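Local atomic coordinates of hypothetical protein lpg0944 (Legionella pneumophila subsp. pneumophila str. Philadelphia 1, PDB entry 4RXV), a protein that is of unknown function but carries an N-terminal RavJ-type peptidase domain of the CA clan, and so may act as a cysteine peptidase. Residues 61-66 with 97-102; 72-77 with 211-216. All coordinates share one frame; numbering follows the deposited sequence.

Interaction 1. Residues 61-66 with 97-102; sequences SQWGAP and VRVSEC
Just after strand 95-100, Glu101 extends its side chain to the carbonyl of Trp63, a residue of helix 60-64, and to Pro66 in the loop that follows. Its CG is pressed between the backbone N and the carbonyl carbon (chi1 42°), and a second bend at chi2 (59°) turns the carboxylate back toward the proline. Beyond CB, the first atom to touch is CG, which lies 3.8 Å from Trp63 O and also faces Pro66 CD. Next, Glu101 CD comes to 3.5 Å from Pro66 CG. That ring carbon is only slightly farther from the oxygens, 3.7 Å from Glu101 OE1 and 3.6 Å from Glu101 OE2. With CD the nearest atom and Pro66 CG almost on the normal to the carboxylate plane, the proline sits over the face of the carboxylate. The oxygens find polar partners in other directions: OE2 accepts from Ser103 N, while OE1 accepts from Asn104 N and from a water. The same water, 2.8 Å from Glu101 OE1, donates to Trp63 O, a polar link between segments that share no direct hydrogen bond.

Two residues earlier, on the strand itself, the contact is apolar. Trp63 CB lies 3.9 Å from Val99 CB, and the indole slants past the valine, its CE3 4.0 Å from Val99 CB. With CG1 anti to the backbone N (chi1 -176°), Val99 points this methyl at Gly64 N, and CG2 stays beside the indole. Phe60 meets the Trp63 ring edge-to-face and also touches Val99.

The contact thus joins helix 60-64 to a strand that leads into Cys102 and helix 105-114; a cysteine just ahead of a helix is consistent with CA-clan peptidases. Chemically, three hydrogen bonds, from two backbone N-H groups and a water, hold the rotation of the carboxylate, and proline covers one face.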
loop_
_atom_site.group_PDB
_atom_site.type_symbol
_atom_site.label_atom_id
_atom_site.label_comp_id
_atom_site.label_asym_id
_atom_site.label_seq_id
_atom_site.Cartn_x
_atom_site.Cartn_y
_atom_site.Cartn_z
ATOM N N SER A 61 6.093 -1.051 -18.078
ATOM C CA SER A 61 6.641 -2.400 -18.180
ATOM C C SER A 61 7.192 -2.895 -16.839
ATOM O O SER A 61 6.961 -4.047 -16.443
ATOM C CB SER A 61 7.790 -2.433 -19.208
ATOM O OG SER A 61 7.350 -2.296 -20.541
ATOM N N GLN A 62 7.952 -2.039 -16.169
ATOM C CA GLN A 62 8.605 -2.397 -14.921
ATOM C C GLN A 62 7.601 -2.415 -13.757
ATOM O O GLN A 62 7.643 -3.308 -12.887
ATOM C CB GLN A 62 9.761 -1.440 -14.617
ATOM C CG GLN A 62 10.973 -1.549 -15.553
ATOM C CD GLN A 62 10.730 -1.002 -16.958
ATOM O OE1 GLN A 62 10.098 0.051 -17.147
ATOM N NE2 GLN A 62 11.232 -1.722 -17.951
ATOM N N TRP A 63 6.662 -1.462 -13.755
ATOM C CA TRP A 63 5.645 -1.428 -12.694
ATOM C C TRP A 63 4.790 -2.701 -12.749
ATOM O O TRP A 63 4.368 -3.237 -11.728
ATOM C CB TRP A 63 4.758 -0.205 -12.856
ATOM C CG TRP A 63 5.424 1.086 -12.580
ATOM C CD1 TRP A 63 6.600 1.289 -11.920
ATOM C CD2 TRP A 63 4.937 2.382 -12.935
ATOM N NE1 TRP A 63 6.866 2.635 -11.814
ATOM C CE2 TRP A 63 5.866 3.327 -12.443
ATOM C CE3 TRP A 63 3.798 2.839 -13.612
ATOM C CZ2 TRP A 63 5.688 4.694 -12.598
ATOM C CZ3 TRP A 63 3.627 4.199 -13.775
ATOM C CH2 TRP A 63 4.566 5.111 -13.261
ATOM N N GLY A 64 4.483 -3.173 -13.954
ATOM C CA GLY A 64 3.664 -4.370 -14.103
ATOM C C GLY A 64 4.336 -5.713 -13.856
ATOM O O GLY A 64 3.657 -6.743 -13.698
ATOM N N ALA A 65 5.666 -5.727 -13.844
ATOM C CA ALA A 65 6.445 -6.968 -13.674
ATOM C C ALA A 65 7.677 -6.645 -12.834
ATOM O O ALA A 65 8.795 -6.569 -13.337
ATOM C CB ALA A 65 6.833 -7.579 -15.040
ATOM N N PRO A 66 7.466 -6.421 -11.531
ATOM C CA PRO A 66 8.553 -5.909 -10.701
ATOM C C PRO A 66 9.635 -6.922 -10.393
ATOM O O PRO A 66 9.347 -8.077 -10.065
ATOM C CB PRO A 66 7.853 -5.536 -9.394
ATOM C CG PRO A 66 6.649 -6.399 -9.373
ATOM C CD PRO A 66 6.193 -6.437 -10.800
ATOM N N VAL A 97 -3.194 6.508 -16.344
ATOM C CA VAL A 97 -2.816 5.192 -15.859
ATOM C C VAL A 97 -1.751 5.256 -14.762
ATOM O O VAL A 97 -0.702 5.882 -14.918
ATOM C CB VAL A 97 -2.295 4.353 -17.034
ATOM C CG1 VAL A 97 -1.685 3.048 -16.567
ATOM C CG2 VAL A 97 -3.422 4.073 -17.996
ATOM N N ARG A 98 -2.046 4.568 -13.663
ATOM C CA ARG A 98 -1.085 4.223 -12.607
ATOM C C ARG A 98 -1.137 2.717 -12.456
ATOM O O ARG A 98 -2.207 2.137 -12.646
ATOM C CB ARG A 98 -1.441 4.925 -11.295
ATOM C CG ARG A 98 -1.435 6.454 -11.407
ATOM C CD ARG A 98 -1.784 7.120 -10.064
ATOM N NE ARG A 98 -3.158 6.814 -9.721
ATOM C CZ ARG A 98 -3.702 6.956 -8.513
ATOM N NH1 ARG A 98 -3.012 7.449 -7.485
ATOM N NH2 ARG A 98 -4.965 6.602 -8.341
ATOM N N VAL A 99 -0.008 2.095 -12.133
ATOM C CA VAL A 99 0.076 0.644 -12.129
ATOM C C VAL A 99 0.767 0.138 -10.886
ATOM O O VAL A 99 1.802 0.647 -10.505
ATOM C CB VAL A 99 0.886 0.131 -13.345
ATOM C CG1 VAL A 99 0.878 -1.405 -13.384
ATOM C CG2 VAL A 99 0.387 0.705 -14.644
ATOM N N SER A 100 0.230 -0.936 -10.310
ATOM C CA SER A 100 0.934 -1.661 -9.255
ATOM C C SER A 100 0.434 -3.111 -9.186
ATOM O O SER A 100 -0.316 -3.566 -10.062
ATOM C CB SER A 100 0.826 -0.934 -7.917
ATOM O OG SER A 100 1.784 -1.399 -7.009
ATOM N N GLU A 101 0.875 -3.846 -8.168
ATOM C CA GLU A 101 0.588 -5.266 -8.058
ATOM C C GLU A 101 0.803 -5.705 -6.597
ATOM O O GLU A 101 1.116 -4.884 -5.717
ATOM C CB GLU A 101 1.410 -6.083 -9.078
ATOM C CG GLU A 101 2.854 -5.633 -9.224
ATOM C CD GLU A 101 3.578 -5.713 -7.922
ATOM O OE1 GLU A 101 4.043 -4.672 -7.419
ATOM O OE2 GLU A 101 3.663 -6.834 -7.378
ATOM N N CYS A 102 0.607 -6.990 -6.330
ATOM C CA CYS A 102 0.463 -7.513 -4.972
ATOM C C CYS A 102 1.668 -7.273 -4.076
ATOM O O CYS A 102 1.525 -7.122 -2.862
ATOM C CB CYS A 102 0.180 -9.021 -5.064
ATOM S SG CYS A 102 -0.399 -9.838 -3.589
HETATM O O HOH W 1 4.623 -2.546 -9.069
#

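Interaction 2. Residues 72-77 with 211-216; sequences KSAQEY and ESLTST
Thr216 has OG1 beside its backbone N (chi1 -59°), which leaves CG2 facing Gln75, and Gln75, bent at chi2 (65°), curls its amide across to it, bringing Gln75 OE1 to 3.4 Å from Thr216 CG2. That amide oxygen is hydrogen-bonded to Gln220 NE2. The same threonine torsion sends Thr216 OG1 back to donate to Ser212 O at 2.8 Å, from above the carbonyl plane (43° out of it). The type I turn 213-216 has its own bond, Thr216 N to Leu213 O; the hydroxyl bond reaches one residue further back. A water donates to Thr216 OG1 (2.7 Å) and to Ser212 OG, and accepts from Gln75 N, an amide in the first turn of helix 74-84. Ser73 is the N-cap of this helix: Ser73 OG accepts a weak bond from Glu76 N and donates to Glu76 OE2 at 2.7 Å, on the lone pair away from the other carboxylate oxygen. Asp210 serves both segments, one oxygen taking Ala74 N and the other Ser212 OG. Beside this polar cluster, Ala74 CB packs against Leu213 CD1 at 3.8 Å and faces Thr216 OG1 at 4.0 Å, while Leu114 of helix 105-114 touches both Ala74 and Leu213.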
loop_
_atom_site.group_PDB
_atom_site.type_symbol
_atom_site.label_atom_id
_atom_site.label_comp_id
_atom_site.label_asym_id
_atom_site.label_seq_id
_atom_site.Cartn_x
_atom_site.Cartn_y
_atom_site.Cartn_z
ATOM N N LYS A 72 14.585 0.446 2.069
ATOM C CA LYS A 72 15.036 0.394 3.449
ATOM C C LYS A 72 15.112 1.766 4.089
ATOM O O LYS A 72 15.619 1.863 5.186
ATOM C CB LYS A 72 16.371 -0.355 3.579
ATOM C CG LYS A 72 16.275 -1.806 3.100
ATOM C CD LYS A 72 17.554 -2.594 3.297
ATOM C CE LYS A 72 17.447 -3.982 2.669
ATOM N NZ LYS A 72 16.713 -4.947 3.536
ATOM N N SER A 73 14.573 2.799 3.420
ATOM C CA SER A 73 14.583 4.161 3.939
ATOM C C SER A 73 13.251 4.841 3.683
ATOM O O SER A 73 12.586 4.575 2.677
ATOM C CB SER A 73 15.699 4.990 3.274
ATOM O OG SER A 73 15.356 5.361 1.954
ATOM N N ALA A 74 12.889 5.757 4.568
ATOM C CA ALA A 74 11.642 6.485 4.426
ATOM C C ALA A 74 11.548 7.246 3.110
ATOM O O ALA A 74 10.507 7.232 2.465
ATOM C CB ALA A 74 11.434 7.418 5.620
ATOM N N GLN A 75 12.637 7.893 2.700
ATOM C CA GLN A 75 12.599 8.685 1.480
ATOM C C GLN A 75 12.286 7.805 0.254
ATOM O O GLN A 75 11.629 8.265 -0.691
ATOM C CB GLN A 75 13.900 9.475 1.273
ATOM C CG GLN A 75 13.848 10.416 0.085
ATOM C CD GLN A 75 12.829 11.542 0.268
ATOM O OE1 GLN A 75 12.574 11.973 1.372
ATOM N NE2 GLN A 75 12.254 12.017 -0.828
ATOM N N GLU A 76 12.759 6.559 0.234
ATOM C CA GLU A 76 12.428 5.677 -0.886
ATOM C C GLU A 76 10.930 5.423 -1.001
ATOM O O GLU A 76 10.403 5.361 -2.100
ATOM C CB GLU A 76 13.155 4.355 -0.765
ATOM C CG GLU A 76 14.631 4.429 -1.081
ATOM C CD GLU A 76 15.284 3.156 -0.657
ATOM O OE1 GLU A 76 15.323 2.219 -1.480
ATOM O OE2 GLU A 76 15.734 3.079 0.505
ATOM N N TYR A 77 10.257 5.267 0.129
ATOM C CA TYR A 77 8.810 5.060 0.098
ATOM C C TYR A 77 8.086 6.313 -0.392
ATOM O O TYR A 77 7.146 6.218 -1.181
ATOM C CB TYR A 77 8.299 4.631 1.460
ATOM C CG TYR A 77 8.753 3.242 1.840
ATOM C CD1 TYR A 77 8.191 2.128 1.239
ATOM C CD2 TYR A 77 9.754 3.040 2.777
ATOM C CE1 TYR A 77 8.605 0.848 1.546
ATOM C CE2 TYR A 77 10.184 1.755 3.100
ATOM C CZ TYR A 77 9.598 0.664 2.477
ATOM O OH TYR A 77 9.985 -0.631 2.732
ATOM N N GLU A 211 17.588 5.231 10.629
ATOM C CA GLU A 211 18.299 6.412 11.101
ATOM C C GLU A 211 18.073 7.652 10.245
ATOM O O GLU A 211 18.295 8.761 10.714
ATOM C CB GLU A 211 19.799 6.117 11.194
ATOM C CG GLU A 211 20.134 5.115 12.297
ATOM C CD GLU A 211 21.603 4.810 12.423
ATOM O OE1 GLU A 211 22.363 5.041 11.448
ATOM O OE2 GLU A 211 22.003 4.324 13.512
ATOM N N SER A 212 17.602 7.462 9.014
ATOM C CA SER A 212 17.332 8.556 8.096
ATOM C C SER A 212 15.969 9.179 8.302
ATOM O O SER A 212 15.665 10.187 7.665
ATOM C CB SER A 212 17.477 8.087 6.640
ATOM O OG SER A 212 16.350 7.345 6.188
ATOM N N LEU A 213 15.138 8.598 9.159
ATOM C CA LEU A 213 13.752 9.060 9.248
ATOM C C LEU A 213 13.659 10.531 9.656
ATOM O O LEU A 213 12.913 11.325 9.078
ATOM C CB LEU A 213 12.978 8.202 10.223
ATOM C CG LEU A 213 11.529 8.636 10.444
ATOM C CD1 LEU A 213 10.685 8.453 9.201
ATOM C CD2 LEU A 213 10.957 7.903 11.633
ATOM N N THR A 214 14.405 10.912 10.678
ATOM C CA THR A 214 14.251 12.248 11.245
ATOM C C THR A 214 14.600 13.360 10.254
ATOM O O THR A 214 14.022 14.450 10.301
ATOM C CB THR A 214 15.117 12.408 12.483
ATOM O OG1 THR A 214 14.840 11.330 13.371
ATOM C CG2 THR A 214 14.794 13.714 13.130
ATOM N N SER A 215 15.546 13.082 9.362
ATOM C CA SER A 215 15.941 14.054 8.350
ATOM C C SER A 215 15.097 13.962 7.078
ATOM O O SER A 215 15.373 14.653 6.098
ATOM C CB SER A 215 17.422 13.909 8.004
ATOM O OG SER A 215 17.709 12.630 7.495
ATOM N N THR A 216 14.073 13.122 7.088
ATOM C CA THR A 216 13.193 12.980 5.940
ATOM C C THR A 216 12.058 13.988 6.094
ATOM O O THR A 216 11.249 13.907 7.005
ATOM C CB THR A 216 12.650 11.542 5.840
ATOM O OG1 THR A 216 13.744 10.625 5.731
ATOM C CG2 THR A 216 11.760 11.383 4.616
HETATM O O HOH W 2 14.893 8.572 4.335
#

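Overall arrangement
From the N terminus, the chain passes helix 60-64, then helix 74-84, and on to strand 95-100, where interaction 1 closes a loop of 30 intervening residues. Interaction 2 opens inside that loop, at 72-77, and closes only at 211-216, beyond strand 202-206 and after 133 residues. The segments alternate, so the two contacts cross. The centres of interactions 1 and 2 lie about 23 Å apart; the nearest atoms of interactions 1 and 2 are about 11 Å apart. Interaction 1 ties helix 60-64 to the three-stranded mixed sheet; interaction 2 ties helix 74-84 to the segment following an edge strand of the four-stranded antiparallel sheet. Helix 105-114 starts shortly after interaction 1, and its far end reaches interaction 2.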